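Local coordinates for twin-arginine translocation pathway signal protein (Burkholderia phytofirmans, PDB 2RJO), which holds beta-D-galactopyranose in an interior pocket and probably serves as an exported sugar-binding protein of the periplasmic binding protein superfamily, at residues 76-81 with 99-104; 204-209 with 246-251; 235-240 with 298-303. All coordinates share one frame; numbering follows the deposited sequence.

Contact 1: residues 76-81 with 99-104; sequences DARVIV and KDLHPW
The 2.9 Å backbone bond from Val81 N to Ala77 O is the shortest polar bond within these segments, and it joins one helical turn whose end residues, Ala77 and Val81, both touch methyl CD2 of Leu101. Leu101 is itself anchored at its carbonyl oxygen, which accepts a hydrogen bond from Lys97 NZ. Its side chain reaches the helix because CG lies anti to the backbone N (chi1 -171°), and the two methyls then divide the work. Leu101 CD2 goes to the helix surface and rests on the backbone at Ala77-Arg78, within 3.6 Å of Arg78 N and 3.8 Å of Ala77 C, with Arg78 CA as close as Arg78 N. Ala77 CB, 3.9 Å from Leu101 CD2, and Val81 CG2, 4.0 Å from the same methyl, add side-chain contacts.

The topology is that of the Rossmann-like lobe of periplasmic binding proteins: helix 74-87 connects the parallel strands 65-69 and 90-94 in a beta-alpha-beta crossover, and the loop holding 99-104 leads from 90-94 to the next parallel strand, 110-115. Tyr110 of that strand touches both Val81 and Leu101, and Tyr106 adds to the cover of Leu101.

The other methyl, CD1, faces Arg78. The arginine chain runs out extended and bends at chi3 (-45°), which brings the guanidinium back beside the leucine: Arg78 NH1 stands 3.9 Å from Leu101 CD1 in an oblique approach, and Arg78 CG touches the same methyl. Asp100 OD2 lies 5.5 Å from Arg78 NH2, too far for a salt bridge, though the opposite charges may attract weakly.

Contact 2: residues 204-209 with 246-251; sequences ANDDMA and VASVDW. With GAL (beta-D-galactopyranose), chain B.
Asp206 meets Ser248 through its carboxylate, and the path of its side chain explains how. From CB, CG is set anti to the carbonyl carbon and beside the backbone N (chi1 -72°), which carries the group across to the strand. CG comes within 3.4 Å of Ser248 OG, and the two oxygens then have different tasks. OD1 takes the hydroxyl bond of Ser248 OG at 2.8 Å through its syn lone pair, the one on the side of OD2. OD2 is held by Thr233 N, with a weak further bond from Gly232 N. The hydroxyl is doubly engaged, for it also pairs with Gly232 N, so a buried carboxylate and a buried serine are both bound to the chain that follows Asp231, a residue whose own carboxylate holds the galactose.

One residue earlier, Asn205 serves helix and sugar with the same amide. Its OD1 caps helix 206-218 by accepting from Met208 N (selenomethionine) at 3.1 Å, with an N-H...acceptor angle of 159° and the donor well out of the carbonyl plane. Its ND2 donates to O2 of the galactose at 3.1 Å, the N-H...acceptor angle being 160°. The capping bond thus restrains the amide rotation that presents ND2 to the ligand.

At the far end of the other segment, Trp251 NE1 lies 3.7 Å from galactose O3, a contact and not a hydrogen bond; NE1 is bonded weakly to Asp231 OD1. Trp95 and Tyr121 meet the indole edge-to-face.

Segment 204-209 leaves parallel strand 198-203 and enters helix 206-218 at the ligand; Asp206 and Ser248 tie the start of that helix to strand 248-250, which pairs antiparallel with 283-291 and is preceded by residues bonded to 227-229.

Contact 3: residues 235-240 with 298-303; sequences PGLVAI and DVIARA
Apolar packing makes this contact, and it centres on Leu237, which projects from helix 234-241 against Val299 and Ile300 of helix 296-302. Toward Val299 the two side chains cross at about a right angle, and the single methyl CG1 of the valine fits against both ends of the leucine fork, at 3.8 Å from Leu237 CD1 and 3.8 Å from Leu237 CD2. Toward Ile300 the arrangement is different: the chains slide past each other in opposite directions, and Ile300 CG1 lies 3.8 Å from both Leu237 CB and Leu237 CD1, so the leucine is met along its length. Ile300 CG1 takes that place because it is turned anti to its own carbonyl carbon (chi1 -72°), although the CB itself does not point at the partner helix.

Between the two segments there are no hydrogen bonds; the backbone bonds of each run along its own helix. Ile240 N reaches Gly236 O at 3.0 Å, and on the other side Ala303 N reaches Val299 O at 3.2 Å, just where Ala303 leaves the helical conformation. Arg302 NH1 fastens this last turn to Thr289 OG1.

Both helices rest on strand 283-291, where Val291 touches Leu237, Ile240 and Val299. Ile240 and Val299 also reach strand 248-250, at Ser248 and Asp250 respectively, while Pro235 and Ala239 pack on Leu210 of helix 206-218.

How the contacts relate
Contacts 2 and 3 form one continuous region: their centres are 11 Å apart, and their segments alternate along the chain, helix 234-241 and strand 248-250 being successive elements. They touch where Ser248 CB lies 3.8 Å from Ile240 CD1 and Asp250 OD2 lies 3.4 Å from Val299 CG1. Contact 2 alone reaches the galactose directly; the side chain of Leu237 of contact 3 is about 13 Å from the sugar. Contact 1 closes earlier in the chain, its nearest atoms about 17 Å from contact 2 and about 25 Å from contact 3, across the chain's centre. Its Ala77 side chain is about 11 Å from the galactose, and no residue of 76-81 or 99-104 lines the pocket.

Contact 1: residues 76-81 with 99-104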
loop_
_atom_site.group_PDB
_atom_site.type_symbol
_atom_site.label_atom_id
_atom_site.label_comp_id
_atom_site.label_asym_id
_atom_site.label_seq_id
_atom_site.Cartn_x
_atom_site.Cartn_y
_atom_site.Cartn_z
ATOM N N ASP A 76 3.060 -5.388 14.781
ATOM C CA ASP A 76 2.158 -6.529 14.626
ATOM C C ASP A 76 2.739 -7.654 13.787
ATOM O O ASP A 76 2.447 -8.819 14.022
ATOM C CB ASP A 76 0.848 -6.077 13.980
ATOM C CG ASP A 76 0.123 -5.036 14.798
ATOM O OD1 ASP A 76 -0.081 -5.283 16.003
ATOM O OD2 ASP A 76 -0.252 -3.982 14.236
ATOM N N ALA A 77 3.546 -7.295 12.797
ATOM C CA ALA A 77 4.158 -8.274 11.902
ATOM C C ALA A 77 4.889 -9.414 12.602
ATOM O O ALA A 77 4.711 -10.576 12.238
ATOM C CB ALA A 77 5.112 -7.582 10.957
ATOM N N ARG A 78 5.713 -9.093 13.593
ATOM C CA ARG A 78 6.464 -10.132 14.279
ATOM C C ARG A 78 5.562 -11.113 15.005
ATOM O O ARG A 78 5.721 -12.323 14.867
ATOM C CB ARG A 78 7.457 -9.539 15.281
ATOM C CG ARG A 78 8.444 -10.581 15.831
ATOM C CD ARG A 78 9.168 -10.064 17.065
ATOM N NE ARG A 78 9.646 -8.697 16.890
ATOM C CZ ARG A 78 10.656 -8.343 16.102
ATOM N NH1 ARG A 78 11.314 -9.258 15.404
ATOM N NH2 ARG A 78 11.009 -7.064 16.021
ATOM N N VAL A 79 4.605 -10.609 15.771
ATOM C CA VAL A 79 3.736 -11.518 16.501
ATOM C C VAL A 79 2.910 -12.380 15.553
ATOM O O VAL A 79 2.682 -13.559 15.829
ATOM C CB VAL A 79 2.822 -10.764 17.472
ATOM C CG1 VAL A 79 1.955 -9.788 16.731
ATOM C CG2 VAL A 79 1.989 -11.743 18.244
ATOM N N ILE A 80 2.477 -11.807 14.432
ATOM C CA ILE A 80 1.708 -12.565 13.454
ATOM C C ILE A 80 2.580 -13.672 12.885
ATOM O O ILE A 80 2.153 -14.813 12.777
ATOM C CB ILE A 80 1.240 -11.667 12.290
ATOM C CG1 ILE A 80 0.208 -10.665 12.797
ATOM C CG2 ILE A 80 0.683 -12.525 11.148
ATOM C CD1 ILE A 80 -0.215 -9.658 11.751
ATOM N N VAL A 81 3.805 -13.320 12.518
ATOM C CA VAL A 81 4.737 -14.288 11.957
ATOM C C VAL A 81 5.074 -15.386 12.963
ATOM O O VAL A 81 5.232 -16.542 12.592
ATOM C CB VAL A 81 6.037 -13.602 11.526
ATOM C CG1 VAL A 81 7.077 -14.645 11.163
ATOM C CG2 VAL A 81 5.768 -12.678 10.357
ATOM N N LYS A 99 12.456 -3.635 10.883
ATOM C CA LYS A 99 13.614 -3.804 10.027
ATOM C C LYS A 99 14.282 -5.160 10.265
ATOM O O LYS A 99 14.680 -5.836 9.314
ATOM C CB LYS A 99 14.618 -2.681 10.284
ATOM C CG LYS A 99 15.841 -2.710 9.373
ATOM C CD LYS A 99 16.940 -1.803 9.918
ATOM C CE LYS A 99 18.184 -1.847 9.042
ATOM N NZ LYS A 99 18.671 -3.253 8.860
ATOM N N ASP A 100 14.386 -5.568 11.531
ATOM C CA ASP A 100 15.041 -6.835 11.886
ATOM C C ASP A 100 14.292 -8.109 11.529
ATOM O O ASP A 100 14.893 -9.180 11.475
ATOM C CB ASP A 100 15.354 -6.891 13.382
ATOM C CG ASP A 100 16.173 -5.715 13.855
ATOM O OD1 ASP A 100 16.834 -5.054 13.016
ATOM O OD2 ASP A 100 16.157 -5.455 15.081
ATOM N N LEU A 101 12.989 -8.008 11.305
ATOM C CA LEU A 101 12.203 -9.187 10.966
ATOM C C LEU A 101 12.420 -9.603 9.512
ATOM O O LEU A 101 11.970 -8.911 8.593
ATOM C CB LEU A 101 10.720 -8.914 11.194
ATOM C CG LEU A 101 9.819 -10.137 11.090
ATOM C CD1 LEU A 101 10.165 -11.094 12.220
ATOM C CD2 LEU A 101 8.351 -9.708 11.185
ATOM N N HIS A 102 13.099 -10.735 9.310
ATOM C CA HIS A 102 13.374 -11.242 7.963
ATOM C C HIS A 102 12.783 -12.635 7.759
ATOM O O HIS A 102 12.856 -13.497 8.647
ATOM C CB HIS A 102 14.884 -11.323 7.711
ATOM C CG HIS A 102 15.606 -10.030 7.899
ATOM N ND1 HIS A 102 15.409 -8.936 7.073
ATOM C CD2 HIS A 102 16.512 -9.633 8.823
ATOM C CE1 HIS A 102 16.156 -7.936 7.484
ATOM N NE2 HIS A 102 16.838 -8.329 8.550
ATOM N N PRO A 103 12.184 -12.877 6.582
ATOM C CA PRO A 103 11.602 -14.197 6.323
ATOM C C PRO A 103 12.603 -15.352 6.430
ATOM O O PRO A 103 12.249 -16.439 6.890
ATOM C CB PRO A 103 11.010 -14.059 4.915
ATOM C CG PRO A 103 11.721 -12.879 4.326
ATOM C CD PRO A 103 11.870 -11.942 5.491
ATOM N N TRP A 104 13.845 -15.117 6.016
ATOM C CA TRP A 104 14.862 -16.169 6.077
ATOM C C TRP A 104 15.216 -16.598 7.501
ATOM O O TRP A 104 15.897 -17.608 7.699
ATOM C CB TRP A 104 16.115 -15.749 5.308
ATOM C CG TRP A 104 16.609 -14.364 5.603
ATOM C CD1 TRP A 104 17.322 -13.962 6.688
ATOM C CD2 TRP A 104 16.446 -13.205 4.778
ATOM N NE1 TRP A 104 17.612 -12.620 6.596
ATOM C CE2 TRP A 104 17.072 -12.130 5.434
ATOM C CE3 TRP A 104 15.802 -12.963 3.555
ATOM C CZ2 TRP A 104 17.109 -10.842 4.894
ATOM C CZ3 TRP A 104 15.837 -11.681 3.022
ATOM C CH2 TRP A 104 16.474 -10.637 3.695
#

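Contact 2: residues 204-209 with 246-251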
loop_
_atom_site.group_PDB
_atom_site.type_symbol
_atom_site.label_atom_id
_atom_site.label_comp_id
_atom_site.label_asym_id
_atom_site.label_seq_id
_atom_site.Cartn_x
_atom_site.Cartn_y
_atom_site.Cartn_z
ATOM N N ALA A 204 0.188 11.148 1.065
ATOM C CA ALA A 204 0.898 9.871 1.134
ATOM C C ALA A 204 0.164 8.693 0.471
ATOM O O ALA A 204 0.762 7.640 0.273
ATOM C CB ALA A 204 1.241 9.537 2.591
ATOM N N ASN A 205 -1.122 8.858 0.162
ATOM C CA ASN A 205 -1.898 7.818 -0.533
ATOM C C ASN A 205 -3.112 8.457 -1.205
ATOM O O ASN A 205 -3.401 9.626 -0.964
ATOM C CB ASN A 205 -2.298 6.681 0.431
ATOM C CG ASN A 205 -3.535 6.993 1.252
ATOM O OD1 ASN A 205 -3.747 8.125 1.672
ATOM N ND2 ASN A 205 -4.343 5.974 1.513
ATOM N N ASP A 206 -3.801 7.718 -2.073
ATOM C CA ASP A 206 -4.962 8.270 -2.773
ATOM C C ASP A 206 -6.141 8.672 -1.896
ATOM O O ASP A 206 -6.755 9.712 -2.123
ATOM C CB ASP A 206 -5.480 7.297 -3.842
ATOM C CG ASP A 206 -4.557 7.198 -5.040
ATOM O OD1 ASP A 206 -3.584 7.977 -5.106
ATOM O OD2 ASP A 206 -4.805 6.343 -5.915
ATOM N N ASP A 207 -6.469 7.844 -0.907
ATOM C CA ASP A 207 -7.597 8.140 -0.041
ATOM C C ASP A 207 -7.470 9.528 0.588
ATOM O O ASP A 207 -8.429 10.291 0.579
ATOM C CB ASP A 207 -7.734 7.073 1.050
ATOM C CG ASP A 207 -9.175 6.870 1.486
ATOM O OD1 ASP A 207 -10.030 6.612 0.611
ATOM O OD2 ASP A 207 -9.470 6.957 2.701
HETATM N N MSE A 208 -6.289 9.856 1.110
HETATM C CA MSE A 208 -6.073 11.160 1.733
HETATM C C MSE A 208 -6.124 12.278 0.682
HETATM O O MSE A 208 -6.585 13.380 0.962
HETATM C CB MSE A 208 -4.730 11.199 2.495
HETATM C CG MSE A 208 -4.611 10.197 3.661
HETATM SE SE MSE A 208 -3.276 10.531 4.870
HETATM C CE MSE A 208 -1.841 10.282 3.867
ATOM N N ALA A 209 -5.655 11.996 -0.527
ATOM C CA ALA A 209 -5.689 12.998 -1.593
ATOM C C ALA A 209 -7.136 13.286 -1.983
ATOM O O ALA A 209 -7.496 14.432 -2.247
ATOM C CB ALA A 209 -4.911 12.508 -2.806
ATOM N N VAL A 246 -2.911 15.348 -9.954
ATOM C CA VAL A 246 -1.907 15.393 -11.013
ATOM C C VAL A 246 -1.076 14.126 -11.165
ATOM O O VAL A 246 -0.485 13.896 -12.220
ATOM C CB VAL A 246 -0.966 16.604 -10.856
ATOM C CG1 VAL A 246 -1.782 17.882 -10.877
ATOM C CG2 VAL A 246 -0.181 16.506 -9.583
ATOM N N ALA A 247 -1.045 13.287 -10.133
ATOM C CA ALA A 247 -0.275 12.053 -10.208
ATOM C C ALA A 247 -0.540 11.098 -9.060
ATOM O O ALA A 247 -1.006 11.497 -7.995
ATOM C CB ALA A 247 1.211 12.369 -10.275
ATOM N N SER A 248 -0.236 9.827 -9.298
ATOM C CA SER A 248 -0.379 8.776 -8.303
ATOM C C SER A 248 0.599 7.660 -8.684
ATOM O O SER A 248 1.339 7.774 -9.669
ATOM C CB SER A 248 -1.813 8.247 -8.296
ATOM O OG SER A 248 -1.994 7.268 -7.291
ATOM N N VAL A 249 0.613 6.586 -7.904
ATOM C CA VAL A 249 1.490 5.467 -8.202
ATOM C C VAL A 249 0.689 4.188 -7.997
ATOM O O VAL A 249 0.101 3.974 -6.939
ATOM C CB VAL A 249 2.745 5.475 -7.298
ATOM C CG1 VAL A 249 3.684 4.342 -7.700
ATOM C CG2 VAL A 249 3.468 6.822 -7.424
ATOM N N ASP A 250 0.648 3.348 -9.025
ATOM C CA ASP A 250 -0.112 2.110 -8.958
ATOM C C ASP A 250 0.699 0.926 -8.433
ATOM O O ASP A 250 1.657 0.484 -9.078
ATOM C CB ASP A 250 -0.683 1.798 -10.339
ATOM C CG ASP A 250 -1.804 0.786 -10.288
ATOM O OD1 ASP A 250 -2.213 0.398 -9.169
ATOM O OD2 ASP A 250 -2.282 0.385 -11.366
ATOM N N TRP A 251 0.310 0.440 -7.251
ATOM C CA TRP A 251 0.966 -0.692 -6.595
ATOM C C TRP A 251 0.272 -1.965 -7.053
ATOM O O TRP A 251 0.770 -3.066 -6.850
ATOM C CB TRP A 251 0.813 -0.618 -5.073
ATOM C CG TRP A 251 1.099 0.709 -4.411
ATOM C CD1 TRP A 251 0.282 1.367 -3.533
ATOM C CD2 TRP A 251 2.315 1.473 -4.471
ATOM N NE1 TRP A 251 0.913 2.481 -3.037
ATOM C CE2 TRP A 251 2.162 2.571 -3.593
ATOM C CE3 TRP A 251 3.520 1.335 -5.170
ATOM C CZ2 TRP A 251 3.170 3.528 -3.400
ATOM C CZ3 TRP A 251 4.523 2.290 -4.977
ATOM C CH2 TRP A 251 4.339 3.369 -4.098
HETATM C C1 GAL B . -2.980 1.835 3.093
HETATM C C2 GAL B . -2.353 2.709 1.981
HETATM C C3 GAL B . -1.234 1.900 1.288
HETATM C C4 GAL B . -0.179 1.518 2.341
HETATM C C5 GAL B . -0.907 0.676 3.427
HETATM C C6 GAL B . 0.101 0.286 4.488
HETATM O O1 GAL B . -4.011 2.590 3.754
HETATM O O2 GAL B . -3.351 3.050 1.021
HETATM O O3 GAL B . -0.615 2.688 0.274
HETATM O O4 GAL B . 0.339 2.710 2.929
HETATM O O5 GAL B . -1.965 1.462 4.067
HETATM O O6 GAL B . -0.577 -0.484 5.462
#

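Contact 3: residues 235-240 with 298-303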
loop_
_atom_site.group_PDB
_atom_site.type_symbol
_atom_site.label_atom_id
_atom_site.label_comp_id
_atom_site.label_asym_id
_atom_site.label_seq_id
_atom_site.Cartn_x
_atom_site.Cartn_y
_atom_site.Cartn_z
ATOM N N PRO A 235 -10.846 5.211 -8.052
ATOM C CA PRO A 235 -11.330 6.570 -7.774
ATOM C C PRO A 235 -10.211 7.589 -7.924
ATOM O O PRO A 235 -10.449 8.736 -8.298
ATOM C CB PRO A 235 -11.820 6.481 -6.331
ATOM C CG PRO A 235 -12.215 5.064 -6.189
ATOM C CD PRO A 235 -11.059 4.356 -6.875
ATOM N N GLY A 236 -8.991 7.167 -7.615
ATOM C CA GLY A 236 -7.858 8.057 -7.752
ATOM C C GLY A 236 -7.602 8.313 -9.225
ATOM O O GLY A 236 -7.311 9.443 -9.628
ATOM N N LEU A 237 -7.722 7.261 -10.034
ATOM C CA LEU A 237 -7.505 7.361 -11.473
ATOM C C LEU A 237 -8.527 8.295 -12.112
ATOM O O LEU A 237 -8.205 9.050 -13.032
ATOM C CB LEU A 237 -7.598 5.976 -12.127
ATOM C CG LEU A 237 -6.525 4.963 -11.739
ATOM C CD1 LEU A 237 -6.793 3.625 -12.418
ATOM C CD2 LEU A 237 -5.162 5.497 -12.122
ATOM N N VAL A 238 -9.762 8.229 -11.628
ATOM C CA VAL A 238 -10.822 9.085 -12.148
ATOM C C VAL A 238 -10.454 10.544 -11.886
ATOM O O VAL A 238 -10.582 11.400 -12.767
ATOM C CB VAL A 238 -12.161 8.763 -11.475
ATOM C CG1 VAL A 238 -13.222 9.757 -11.897
ATOM C CG2 VAL A 238 -12.583 7.361 -11.848
ATOM N N ALA A 239 -9.971 10.819 -10.680
ATOM C CA ALA A 239 -9.579 12.176 -10.330
ATOM C C ALA A 239 -8.423 12.624 -11.216
ATOM O O ALA A 239 -8.282 13.808 -11.494
ATOM C CB ALA A 239 -9.176 12.250 -8.873
ATOM N N ILE A 240 -7.588 11.690 -11.660
ATOM C CA ILE A 240 -6.466 12.080 -12.514
ATOM C C ILE A 240 -6.946 12.445 -13.919
ATOM O O ILE A 240 -6.495 13.429 -14.509
ATOM C CB ILE A 240 -5.403 10.958 -12.632
ATOM C CG1 ILE A 240 -4.714 10.742 -11.282
ATOM C CG2 ILE A 240 -4.371 11.330 -13.693
ATOM C CD1 ILE A 240 -3.666 9.672 -11.305
ATOM N N ASP A 298 -4.410 4.041 -19.927
ATOM C CA ASP A 298 -3.887 2.678 -19.940
ATOM C C ASP A 298 -4.012 1.998 -18.587
ATOM O O ASP A 298 -4.310 0.803 -18.511
ATOM C CB ASP A 298 -2.424 2.655 -20.371
ATOM C CG ASP A 298 -2.261 2.935 -21.831
ATOM O OD1 ASP A 298 -2.970 2.294 -22.631
ATOM O OD2 ASP A 298 -1.426 3.785 -22.182
ATOM N N VAL A 299 -3.779 2.750 -17.515
ATOM C CA VAL A 299 -3.884 2.165 -16.189
ATOM C C VAL A 299 -5.342 1.843 -15.889
ATOM O O VAL A 299 -5.638 0.799 -15.311
ATOM C CB VAL A 299 -3.324 3.103 -15.112
ATOM C CG1 VAL A 299 -3.477 2.460 -13.740
ATOM C CG2 VAL A 299 -1.864 3.398 -15.401
ATOM N N ILE A 300 -6.254 2.726 -16.291
ATOM C CA ILE A 300 -7.675 2.485 -16.053
ATOM C C ILE A 300 -8.127 1.187 -16.727
ATOM O O ILE A 300 -8.795 0.364 -16.104
ATOM C CB ILE A 300 -8.549 3.664 -16.566
ATOM C CG1 ILE A 300 -8.378 4.875 -15.647
ATOM C CG2 ILE A 300 -10.020 3.251 -16.623
ATOM C CD1 ILE A 300 -9.170 6.096 -16.078
ATOM N N ALA A 301 -7.758 1.014 -17.995
ATOM C CA ALA A 301 -8.111 -0.176 -18.767
ATOM C C ALA A 301 -7.555 -1.454 -18.139
ATOM O O ALA A 301 -8.139 -2.536 -18.272
ATOM C CB ALA A 301 -7.592 -0.036 -20.177
ATOM N N ARG A 302 -6.421 -1.327 -17.463
ATOM C CA ARG A 302 -5.783 -2.468 -16.810
ATOM C C ARG A 302 -6.660 -2.947 -15.651
ATOM O O ARG A 302 -6.858 -4.149 -15.450
ATOM C CB ARG A 302 -4.419 -2.046 -16.276
ATOM C CG ARG A 302 -3.507 -3.189 -15.876
ATOM C CD ARG A 302 -2.201 -2.635 -15.316
ATOM N NE ARG A 302 -1.663 -1.617 -16.219
ATOM C CZ ARG A 302 -0.659 -0.802 -15.912
ATOM N NH1 ARG A 302 -0.085 -0.894 -14.713
ATOM N NH2 ARG A 302 -0.234 0.107 -16.803
ATOM N N ALA A 303 -7.180 -1.980 -14.902
ATOM C CA ALA A 303 -8.025 -2.244 -13.740
ATOM C C ALA A 303 -9.502 -2.372 -14.115
ATOM O O ALA A 303 -10.342 -1.571 -13.686
ATOM C CB ALA A 303 -7.836 -1.122 -12.709
#